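Local coordinates for copper induced nitroreductase D (Lactococcus lactis, PDB 2WQF), which binds flavin mononucleotide and probably acts as a copper-induced nitroreductase in defence against oxidative stress, at residues R10-V20 / V178-K189. Residues are numbered along the deposited sequence; the frame is centred on the assembly and turned at random.
With FMN (flavin mononucleotide), chain B.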
ATOM      1  N   ARG A  10     -12.826  -6.613  -3.638  1.00 13.12           N
ATOM      2  CA  ARG A  10     -12.387  -6.376  -2.266  1.00 13.54           C
ATOM      3  C   ARG A  10     -13.187  -5.205  -1.706  1.00 11.33           C
ATOM      4  O   ARG A  10     -13.192  -4.113  -2.289  1.00 12.98           O
ATOM      5  CB  ARG A  10     -10.900  -6.044  -2.188  1.00 12.78           C
ATOM      6  CG  ARG A  10     -10.404  -5.803  -0.763  1.00 12.71           C
ATOM      7  CD  ARG A  10      -9.415  -4.685  -0.648  1.00 12.08           C
ATOM      8  NE  ARG A  10      -9.966  -3.490  -1.242  1.00 13.11           N
ATOM      9  CZ  ARG A  10     -10.877  -2.689  -0.682  1.00 12.10           C
ATOM     10  NH1 ARG A  10     -11.265  -2.854   0.578  1.00 11.38           N
ATOM     11  NH2 ARG A  10     -11.356  -1.673  -1.383  1.00 13.07           N
ATOM     12  N   ARG A  11     -13.886  -5.449  -0.601  1.00 11.59           N
ATOM     13  CA  ARG A  11     -14.660  -4.430   0.088  1.00 12.23           C
ATOM     14  C   ARG A  11     -14.543  -4.591   1.599  1.00 11.80           C
ATOM     15  O   ARG A  11     -14.173  -5.651   2.111  1.00 13.01           O
ATOM     16  CB  ARG A  11     -16.133  -4.496  -0.301  1.00 12.95           C
ATOM     17  CG  ARG A  11     -16.414  -4.215  -1.778  1.00 14.72           C
ATOM     18  CD  ARG A  11     -16.090  -2.790  -2.196  1.00 14.30           C
ATOM     19  NE  ARG A  11     -16.794  -1.807  -1.375  1.00 14.58           N
ATOM     20  CZ  ARG A  11     -18.075  -1.493  -1.518  1.00 15.08           C
ATOM     21  NH1 ARG A  11     -18.798  -2.016  -2.506  1.00 21.85           N
ATOM     22  NH2 ARG A  11     -18.612  -0.615  -0.709  1.00 19.21           N
ATOM     23  N   THR A  12     -14.882  -3.519   2.303  1.00 11.34           N
ATOM     24  CA  THR A  12     -15.051  -3.558   3.748  1.00 11.53           C
ATOM     25  C   THR A  12     -16.348  -4.293   4.083  1.00 12.75           C
ATOM     26  O   THR A  12     -17.449  -3.888   3.693  1.00 14.93           O
ATOM     27  CB  THR A  12     -15.059  -2.139   4.333  1.00 12.64           C
ATOM     28  OG1 THR A  12     -13.747  -1.583   4.242  1.00 11.92           O
ATOM     29  CG2 THR A  12     -15.491  -2.143   5.788  1.00 14.29           C
ATOM     30  N   ILE A  13     -16.193  -5.407   4.783  1.00 11.63           N
ATOM     31  CA  ILE A  13     -17.311  -6.199   5.263  1.00 11.55           C
ATOM     32  C   ILE A  13     -17.265  -6.254   6.770  1.00 12.79           C
ATOM     33  O   ILE A  13     -16.334  -6.806   7.348  1.00 13.63           O
ATOM     34  CB  ILE A  13     -17.233  -7.653   4.718  1.00 13.96           C
ATOM     35  CG1 ILE A  13     -17.140  -7.681   3.187  1.00 13.70           C
ATOM     36  CG2 ILE A  13     -18.374  -8.516   5.251  1.00 13.73           C
ATOM     37  CD1 ILE A  13     -18.350  -7.134   2.461  1.00 14.92           C
ATOM     38  N   TYR A  14     -18.278  -5.686   7.397  1.00 14.49           N
ATOM     39  CA  TYR A  14     -18.354  -5.660   8.853  1.00 13.77           C
ATOM     40  C   TYR A  14     -19.064  -6.883   9.429  1.00 15.18           C
ATOM     41  O   TYR A  14     -18.770  -7.283  10.560  1.00 17.14           O
ATOM     42  CB  TYR A  14     -19.044  -4.375   9.342  1.00 16.01           C
ATOM     43  CG  TYR A  14     -18.168  -3.147   9.131  1.00 18.60           C
ATOM     44  CD1 TYR A  14     -16.901  -3.063   9.732  1.00 18.51           C
ATOM     45  CD2 TYR A  14     -18.573  -2.107   8.297  1.00 17.89           C
ATOM     46  CE1 TYR A  14     -16.101  -1.958   9.550  1.00 16.77           C
ATOM     47  CE2 TYR A  14     -17.775  -0.982   8.105  1.00 17.06           C
ATOM     48  CZ  TYR A  14     -16.540  -0.915   8.721  1.00 16.37           C
ATOM     49  OH  TYR A  14     -15.750   0.217   8.535  1.00 19.03           O
ATOM     50  N   ALA A  15     -19.990  -7.467   8.661  1.00 14.41           N
ATOM     51  CA  ALA A  15     -20.777  -8.602   9.122  1.00 14.51           C
ATOM     52  C   ALA A  15     -20.062  -9.872   8.718  1.00 15.01           C
ATOM     53  O   ALA A  15     -20.196 -10.349   7.576  1.00 16.10           O
ATOM     54  CB  ALA A  15     -22.197  -8.563   8.534  1.00 19.63           C
ATOM     55  N   LEU A  16     -19.308 -10.408   9.667  1.00 13.32           N
ATOM     56  CA  LEU A  16     -18.407 -11.531   9.415  1.00 12.13           C
ATOM     57  C   LEU A  16     -18.733 -12.706  10.323  1.00 12.32           C
ATOM     58  O   LEU A  16     -19.115 -12.531  11.493  1.00 15.70           O
ATOM     59  CB  LEU A  16     -16.939 -11.103   9.601  1.00 14.12           C
ATOM     60  CG  LEU A  16     -16.401 -10.079   8.605  1.00 14.14           C
ATOM     61  CD1 LEU A  16     -15.016  -9.629   9.049  1.00 16.45           C
ATOM     62  CD2 LEU A  16     -16.365 -10.615   7.164  1.00 14.14           C
ATOM     63  N   GLY A  17     -18.558 -13.911   9.791  1.00 12.40           N
ATOM     64  CA  GLY A  17     -18.775 -15.117  10.567  1.00 12.40           C
ATOM     65  C   GLY A  17     -17.628 -16.097  10.429  1.00 13.70           C
ATOM     66  O   GLY A  17     -16.525 -15.743   9.951  1.00 12.94           O
ATOM     67  N   ARG A  18     -17.894 -17.346  10.819  1.00 14.37           N
ATOM     68  CA  ARG A  18     -16.848 -18.354  10.908  1.00 14.01           C
ATOM     69  C   ARG A  18     -17.054 -19.528   9.954  1.00 13.46           C
ATOM     70  O   ARG A  18     -16.459 -20.595  10.128  1.00 15.00           O
ATOM     71  CB  ARG A  18     -16.751 -18.836  12.349  1.00 16.01           C
ATOM     72  CG  ARG A  18     -16.435 -17.686  13.263  1.00 15.73           C
ATOM     73  CD  ARG A  18     -16.110 -18.110  14.674  1.00 20.95           C
ATOM     74  NE  ARG A  18     -15.712 -16.973  15.485  1.00 22.42           N
ATOM     75  CZ  ARG A  18     -15.468 -17.032  16.787  1.00 32.88           C
ATOM     76  NH1 ARG A  18     -15.602 -18.181  17.434  1.00 51.07           N
ATOM     77  NH2 ARG A  18     -15.101 -15.942  17.439  1.00 32.56           N
ATOM     78  N   ASN A  19     -17.844 -19.301   8.910  1.00 12.55           N
ATOM     79  CA  ASN A  19     -18.132 -20.320   7.904  1.00 12.60           C
ATOM     80  C   ASN A  19     -17.001 -20.383   6.884  1.00 13.65           C
ATOM     81  O   ASN A  19     -17.161 -20.019   5.717  1.00 14.34           O
ATOM     82  CB  ASN A  19     -19.493 -20.019   7.251  1.00 14.22           C
ATOM     83  CG  ASN A  19     -19.902 -21.035   6.220  1.00 14.02           C
ATOM     84  OD1 ASN A  19     -19.525 -22.224   6.275  1.00 14.56           O
ATOM     85  ND2 ASN A  19     -20.717 -20.577   5.276  1.00 16.33           N
ATOM     86  N   VAL A  20     -15.848 -20.835   7.366  1.00 13.46           N
ATOM     87  CA  VAL A  20     -14.606 -20.861   6.589  1.00 14.67           C
ATOM     88  C   VAL A  20     -14.226 -22.310   6.365  1.00 14.63           C
ATOM     89  O   VAL A  20     -14.039 -23.074   7.313  1.00 14.66           O
ATOM     90  CB  VAL A  20     -13.467 -20.094   7.319  1.00 14.49           C
ATOM     91  CG1 VAL A  20     -12.114 -20.267   6.591  1.00 15.76           C
ATOM     92  CG2 VAL A  20     -13.827 -18.628   7.470  1.00 16.29           C
ATOM     93  N   VAL A 178      -9.559  -7.866  10.336  1.00 11.05           N
ATOM     94  CA  VAL A 178     -10.550  -8.814  10.817  1.00 10.79           C
ATOM     95  C   VAL A 178     -11.194  -9.471   9.602  1.00 10.96           C
ATOM     96  O   VAL A 178     -11.584  -8.785   8.658  1.00 13.16           O
ATOM     97  CB  VAL A 178     -11.616  -8.091  11.646  1.00 13.44           C
ATOM     98  CG1 VAL A 178     -12.632  -9.063  12.184  1.00 14.58           C
ATOM     99  CG2 VAL A 178     -10.962  -7.370  12.806  1.00 16.01           C
ATOM    100  N   PHE A 179     -11.257 -10.805   9.591  1.00 10.78           N
ATOM    101  CA  PHE A 179     -11.710 -11.535   8.409  1.00 10.63           C
ATOM    102  C   PHE A 179     -12.572 -12.727   8.750  1.00 11.67           C
ATOM    103  O   PHE A 179     -12.521 -13.282   9.851  1.00 11.49           O
ATOM    104  CB  PHE A 179     -10.524 -11.949   7.525  1.00 11.81           C
ATOM    105  CG  PHE A 179      -9.721 -13.104   8.067  1.00 12.17           C
ATOM    106  CD1 PHE A 179      -9.981 -14.390   7.628  1.00 13.30           C
ATOM    107  CD2 PHE A 179      -8.746 -12.904   9.038  1.00 12.69           C
ATOM    108  CE1 PHE A 179      -9.243 -15.465   8.116  1.00 14.81           C
ATOM    109  CE2 PHE A 179      -8.014 -13.982   9.555  1.00 14.42           C
ATOM    110  CZ  PHE A 179      -8.283 -15.257   9.093  1.00 15.21           C
ATOM    111  N   GLY A 180     -13.409 -13.103   7.798  1.00 11.47           N
ATOM    112  CA  GLY A 180     -14.292 -14.242   7.983  1.00 12.54           C
ATOM    113  C   GLY A 180     -15.263 -14.417   6.849  1.00 12.35           C
ATOM    114  O   GLY A 180     -15.107 -13.828   5.787  1.00 12.63           O
ATOM    115  N   SER A 181     -16.263 -15.257   7.063  1.00 11.73           N
ATOM    116  CA  SER A 181     -17.284 -15.438   6.059  1.00 11.68           C
ATOM    117  C   SER A 181     -18.162 -14.197   5.963  1.00 11.44           C
ATOM    118  O   SER A 181     -18.427 -13.534   6.958  1.00 13.11           O
ATOM    119  CB  SER A 181     -18.124 -16.657   6.377  1.00 12.54           C
ATOM    120  OG  SER A 181     -18.658 -16.607   7.694  1.00 13.70           O
ATOM    121  N   ILE A 182     -18.597 -13.891   4.741  1.00 12.66           N
ATOM    122  CA  ILE A 182     -19.437 -12.723   4.514  1.00 12.88           C
ATOM    123  C   ILE A 182     -20.875 -13.021   4.911  1.00 15.27           C
ATOM    124  O   ILE A 182     -21.496 -13.919   4.368  1.00 17.08           O
ATOM    125  CB  ILE A 182     -19.391 -12.306   3.040  1.00 13.28           C
ATOM    126  CG1 ILE A 182     -17.951 -11.967   2.651  1.00 14.28           C
ATOM    127  CG2 ILE A 182     -20.338 -11.127   2.782  1.00 14.56           C
ATOM    128  CD1 ILE A 182     -17.744 -11.609   1.162  1.00 17.00           C
ATOM    129  N   GLU A 183     -21.401 -12.242   5.853  1.00 14.61           N
ATOM    130  CA  GLU A 183     -22.755 -12.476   6.373  1.00 15.52           C
ATOM    131  C   GLU A 183     -23.737 -11.380   5.985  1.00 18.10           C
ATOM    132  O   GLU A 183     -24.943 -11.523   6.179  1.00 23.39           O
ATOM    133  CB  GLU A 183     -22.709 -12.655   7.897  1.00 18.94           C
ATOM    134  CG  GLU A 183     -21.775 -13.801   8.327  1.00 17.24           C
ATOM    135  CD  GLU A 183     -22.185 -15.161   7.781  1.00 18.75           C
ATOM    136  OE1 GLU A 183     -23.400 -15.391   7.568  1.00 24.62           O
ATOM    137  OE2 GLU A 183     -21.293 -16.026   7.613  1.00 19.10           O
ATOM    138  N   ALA A 184     -23.222 -10.290   5.438  1.00 16.74           N
ATOM    139  CA  ALA A 184     -24.052  -9.251   4.831  1.00 17.73           C
ATOM    140  C   ALA A 184     -23.181  -8.500   3.828  1.00 16.41           C
ATOM    141  O   ALA A 184     -21.988  -8.381   4.023  1.00 16.73           O
ATOM    142  CB  ALA A 184     -24.614  -8.277   5.877  1.00 20.29           C
ATOM    143  N   PRO A 185     -23.795  -7.960   2.778  1.00 18.14           N
ATOM    144  CA  PRO A 185     -23.071  -7.281   1.710  1.00 22.00           C
ATOM    145  C   PRO A 185     -22.432  -5.979   2.176  1.00 18.75           C
ATOM    146  O   PRO A 185     -22.869  -5.371   3.148  1.00 18.71           O
ATOM    147  CB  PRO A 185     -24.159  -6.995   0.665  1.00 30.88           C
ATOM    148  CG  PRO A 185     -25.330  -7.770   1.059  1.00 31.03           C
ATOM    149  CD  PRO A 185     -25.241  -8.010   2.526  1.00 24.97           C
ATOM    150  N   ALA A 186     -21.396  -5.554   1.464  1.00 18.05           N
ATOM    151  CA  ALA A 186     -20.809  -4.240   1.660  1.00 20.19           C
ATOM    152  C   ALA A 186     -21.844  -3.145   1.467  1.00 20.07           C
ATOM    153  O   ALA A 186     -22.821  -3.293   0.720  1.00 23.91           O
ATOM    154  CB  ALA A 186     -19.662  -4.016   0.670  1.00 22.89           C
ATOM    155  N   GLY A 187     -21.606  -2.018   2.119  1.00 21.83           N
ATOM    156  CA  GLY A 187     -22.435  -0.851   1.896  1.00 23.19           C
ATOM    157  C   GLY A 187     -22.165  -0.128   0.586  1.00 20.23           C
ATOM    158  O   GLY A 187     -21.382  -0.543  -0.260  1.00 23.96           O
ATOM    159  N   GLU A 188     -22.831   1.002   0.418  1.00 25.93           N
ATOM    160  CA  GLU A 188     -22.646   1.823  -0.756  1.00 21.47           C
ATOM    161  C   GLU A 188     -21.347   2.595  -0.634  1.00 20.15           C
ATOM    162  O   GLU A 188     -20.882   2.878   0.474  1.00 24.92           O
ATOM    163  CB  GLU A 188     -23.824   2.772  -0.878  1.00 28.54           C
ATOM    164  CG  GLU A 188     -25.119   2.067  -1.171  1.00 34.87           C
ATOM    165  CD  GLU A 188     -26.309   2.984  -0.991  1.00 53.20           C
ATOM    166  OE1 GLU A 188     -26.108   4.215  -0.866  1.00 47.45           O
ATOM    167  OE2 GLU A 188     -27.440   2.471  -0.989  1.00 59.43           O
ATOM    168  N   LYS A 189     -20.757   2.922  -1.772  1.00 18.67           N
ATOM    169  CA  LYS A 189     -19.506   3.672  -1.814  1.00 17.30           C
ATOM    170  C   LYS A 189     -19.509   4.587  -3.016  1.00 14.83           C
ATOM    171  O   LYS A 189     -19.893   4.194  -4.109  1.00 20.23           O
ATOM    172  CB  LYS A 189     -18.306   2.708  -1.879  1.00 18.67           C
ATOM    173  CG  LYS A 189     -16.967   3.401  -1.879  1.00 20.85           C
ATOM    174  CD  LYS A 189     -15.777   2.437  -1.743  1.00 21.73           C
ATOM    175  CE  LYS A 189     -15.661   1.508  -2.903  1.00 21.80           C
ATOM    176  NZ  LYS A 189     -14.301   0.890  -2.913  1.00 15.61           N
TER
HETATM  177  N1  FMN B1203     -12.160   1.023   8.298  1.00 13.77           N
HETATM  178  C2  FMN B1203     -12.557   0.845   9.701  1.00 17.10           C
HETATM  179  O2  FMN B1203     -13.642   0.381   9.969  1.00 18.85           O
HETATM  180  N3  FMN B1203     -11.666   1.304  10.727  1.00 18.19           N
HETATM  181  C4  FMN B1203     -10.435   1.871  10.455  1.00 19.62           C
HETATM  182  O4  FMN B1203      -9.698   2.144  11.361  1.00 18.98           O
HETATM  183  C4A FMN B1203     -10.050   2.070   9.054  1.00 16.84           C
HETATM  184  N5  FMN B1203      -8.943   2.630   8.697  1.00 16.15           N
HETATM  185  C5A FMN B1203      -8.465   2.445   7.289  1.00 13.93           C
HETATM  186  C6  FMN B1203      -7.034   2.760   6.971  1.00 13.37           C
HETATM  187  C7  FMN B1203      -6.529   2.555   5.761  1.00 14.41           C
HETATM  188  C7M FMN B1203      -5.087   2.923   5.490  1.00 14.68           C
HETATM  189  C8  FMN B1203      -7.425   1.962   4.695  1.00 14.99           C
HETATM  190  C8M FMN B1203      -6.851   1.650   3.324  1.00 15.32           C
HETATM  191  C9  FMN B1203      -8.712   1.699   4.949  1.00 13.75           C
HETATM  192  C9A FMN B1203      -9.278   1.941   6.325  1.00 13.88           C
HETATM  193  N10 FMN B1203     -10.648   1.695   6.652  1.00 13.21           N
HETATM  194  C10 FMN B1203     -10.998   1.592   7.999  1.00 14.49           C
HETATM  195  C1' FMN B1203     -11.593   1.225   5.648  1.00 13.57           C
HETATM  196  C2' FMN B1203     -11.954   2.346   4.677  1.00 12.46           C
HETATM  197  O2' FMN B1203     -12.824   3.243   5.316  1.00 14.25           O
HETATM  198  C3' FMN B1203     -12.574   1.702   3.435  1.00 11.90           C
HETATM  199  O3' FMN B1203     -11.521   0.977   2.827  1.00 12.10           O
HETATM  200  C4' FMN B1203     -13.083   2.774   2.456  1.00 12.07           C
HETATM  201  O4' FMN B1203     -14.215   3.435   3.002  1.00 13.81           O
HETATM  202  C5' FMN B1203     -13.447   2.186   1.094  1.00 13.34           C
HETATM  203  O5' FMN B1203     -14.432   1.180   1.280  1.00 12.30           O
HETATM  204  P   FMN B1203     -14.129  -0.351   0.803  1.00 11.68           P
HETATM  205  O1P FMN B1203     -13.709  -0.349  -0.611  1.00 13.53           O
HETATM  206  O2P FMN B1203     -12.997  -0.931   1.733  1.00 11.64           O
HETATM  207  O3P FMN B1203     -15.499  -1.127   1.028  1.00 14.69           O
HETATM  208  O   HOH W   1     -21.341  -0.645  -3.619  1.00 54.49           O
HETATM  209  O   HOH W   2     -18.774  -1.520   3.268  1.00 22.13           O
HETATM  210  O   HOH W   3     -21.196  -6.444   5.997  1.00 17.46           O
HETATM  211  O   HOH W   4     -21.608 -17.761   5.538  1.00 22.08           O
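R11 reaches across to A186, G187 and K189 while holding the FMN phosphate. R11 CB lies 3.7 Å from A186 CB, CG stays near that methyl, and CD packs by the phosphate oxygens. With CG beside the backbone N (chi1 -63°) and further bends at chi2 and chi3, the chain curls until R11 NE donates to FMN O3P at 2.8 Å. R11 NH2 bonds G187 O at 2.8 Å, from above the carbonyl plane, and NH1 donates to a water. A186 CB sits over the centre of one guanidinium face and K189 CE toward the rim of the other; together with the NE and NH2 bonds, these contacts probably limit how far the R11 guanidinium can turn. Shortening R11 to an alanine is likely to cost FMN O3P its NE donor, leave G187 O without its guanidinium partner and open a gap between A186 and K189. Farther along, G17 and S181 form an antiparallel hydrogen-bonded pair. K189 NZ donates to FMN O1P at 2.7 Å, R10 NH2 to the same oxygen, while T12 N and OG1 serve O3P and O2P. Three basic side chains from segments far apart in sequence thus converge on one phosphate, whose negative charge probably balances them, and their bonds link K189, beyond strand 171-182, to the cofactor.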